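PDB 6A6F: iron-sulfur cluster assembly scaffold protein NifU from Fervidobacterium islandicum, which probably serves as a scaffold or sulfur-accepting partner for iron-sulfur cluster assembly in the SUF system of a thermophilic bacterium. Local coordinates for residues A[70-73]-A[74-78]. Numbering follows the deposited sequence.
Sequences NVMI and EQIIG
Ile76 lies one turn beyond Met72 in helix 63-76, and its side chain, traced outward from CB, stays close to the Met72 carbonyl for its whole length. CB is 3.6 Å from Met72 O; the two branches then pass the same oxygen, CG1 at 3.3 Å and CG2 at 3.4 Å. With chi1 at 66°, CG1 is set between the backbone N and the carbonyl carbon, a placement that brings it against Met72 O. From there the extended chain brings CD1 to Met72 CG at 4.1 Å, the side chains crossing at a slant. Both touch Leu131 of helix 118-135, while Ile76 also touches Ala84 and Met87 of helix 81-95. Cutting Ile76 back to an alanine would remove CG1, CG2 and CD1, and is likely to open a gap toward helices 118-135 and 81-95 and cost Met72 CG its contact with CD1.

The second i to i+4 pair, Ile73 and Ile77, meets through CG2 of the former and CD1 of the latter, 3.7 Å apart, and both touch strand 51-58, Ile73 at Val55 and Phe57, Ile77 at Asp54. Backbone bonds hold the spacing. Ile76 N donates to Met72 O at 2.8 Å, and Ile77 N reaches Ile73 O at 3.2 Å with an N-H...O angle of 152°. The additional i to i+3 bonds, Gln75 N to Met72 O and Ile76 N to Ile73 O, are weak.

Ile77 is the first residue to leave helical backbone angles, and Gly78 follows with a positive phi that favours glycine and a backbone hydrogen bond to Ile52. Residues 70-78 thus form the C-terminal end of helix 63-76 and the exit from it, packed between the antiparallel sheet and helices 81-95 and 118-135, within the alpha/beta fold of the NifU-like N-terminal domain.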
loop_
_atom_site.group_PDB
_atom_site.type_symbol
_atom_site.label_atom_id
_atom_site.label_comp_id
_atom_site.label_asym_id
_atom_site.label_seq_id
_atom_site.Cartn_x
_atom_site.Cartn_y
_atom_site.Cartn_z
ATOM N N ASN A 70 -9.186 3.297 6.751
ATOM C CA ASN A 70 -8.849 4.191 7.769
ATOM C C ASN A 70 -9.954 5.233 7.998
ATOM O O ASN A 70 -10.186 5.615 9.131
ATOM C CB ASN A 70 -7.516 4.881 7.451
ATOM C CG ASN A 70 -6.322 4.004 7.779
ATOM O OD1 ASN A 70 -6.246 3.482 8.873
ATOM N ND2 ASN A 70 -5.389 3.841 6.834
ATOM N N VAL A 71 -10.578 5.742 6.940
ATOM C CA VAL A 71 -11.631 6.746 7.104
ATOM C C VAL A 71 -12.818 6.050 7.792
ATOM O O VAL A 71 -13.408 6.615 8.699
ATOM C CB VAL A 71 -12.011 7.431 5.803
ATOM C CG1 VAL A 71 -13.215 8.301 5.979
ATOM C CG2 VAL A 71 -10.831 8.268 5.289
ATOM N N MET A 72 -13.092 4.820 7.413
ATOM C CA MET A 72 -14.165 4.055 8.051
ATOM C C MET A 72 -13.943 3.944 9.566
ATOM O O MET A 72 -14.880 4.227 10.367
ATOM C CB MET A 72 -14.305 2.674 7.455
ATOM C CG MET A 72 -15.394 1.828 8.041
ATOM S SD MET A 72 -15.380 0.122 7.489
ATOM C CE MET A 72 -14.068 -0.621 8.474
ATOM N N ILE A 73 -12.738 3.513 9.946
ATOM C CA ILE A 73 -12.437 3.280 11.352
ATOM C C ILE A 73 -12.589 4.563 12.116
ATOM O O ILE A 73 -13.206 4.606 13.165
ATOM C CB ILE A 73 -11.015 2.655 11.543
ATOM C CG1 ILE A 73 -11.088 1.226 11.002
ATOM C CG2 ILE A 73 -10.569 2.710 13.017
ATOM C CD1 ILE A 73 -9.741 0.546 10.882
ATOM N N GLU A 74 -12.002 5.618 11.590
ATOM C CA GLU A 74 -12.040 6.918 12.255
ATOM C C GLU A 74 -13.494 7.358 12.474
ATOM O O GLU A 74 -13.826 8.009 13.467
ATOM C CB GLU A 74 -11.273 7.924 11.403
ATOM C CG GLU A 74 -11.332 9.348 11.856
ATOM C CD GLU A 74 -10.741 10.262 10.789
ATOM O OE1 GLU A 74 -11.503 10.643 9.853
ATOM O OE2 GLU A 74 -9.524 10.538 10.875
ATOM N N GLN A 75 -14.361 7.046 11.525
ATOM C CA GLN A 75 -15.725 7.499 11.630
ATOM C C GLN A 75 -16.597 6.572 12.507
ATOM O O GLN A 75 -17.567 7.050 13.083
ATOM C CB GLN A 75 -16.337 7.695 10.248
ATOM C CG GLN A 75 -15.705 8.837 9.453
ATOM C CD GLN A 75 -15.807 10.161 10.191
ATOM O OE1 GLN A 75 -14.805 10.822 10.476
ATOM N NE2 GLN A 75 -16.997 10.495 10.593
ATOM N N ILE A 76 -16.298 5.277 12.591
ATOM C CA ILE A 76 -17.188 4.378 13.319
ATOM C C ILE A 76 -16.871 4.187 14.774
ATOM O O ILE A 76 -17.739 3.718 15.522
ATOM C CB ILE A 76 -17.379 2.999 12.691
ATOM C CG1 ILE A 76 -16.090 2.146 12.684
ATOM C CG2 ILE A 76 -17.986 3.129 11.306
ATOM C CD1 ILE A 76 -16.213 0.819 11.938
ATOM N N ILE A 77 -15.634 4.516 15.191
ATOM C CA ILE A 77 -15.275 4.359 16.581
ATOM C C ILE A 77 -16.163 5.266 17.409
ATOM O O ILE A 77 -16.261 6.438 17.138
ATOM C CB ILE A 77 -13.780 4.628 16.843
ATOM C CG1 ILE A 77 -12.981 3.414 16.374
ATOM C CG2 ILE A 77 -13.487 4.812 18.321
ATOM C CD1 ILE A 77 -11.483 3.588 16.534
ATOM N N GLY A 78 -16.753 4.698 18.449
ATOM C CA GLY A 78 -17.643 5.438 19.338
ATOM C C GLY A 78 -19.094 5.437 18.890
ATOM O O GLY A 78 -19.967 5.931 19.601
#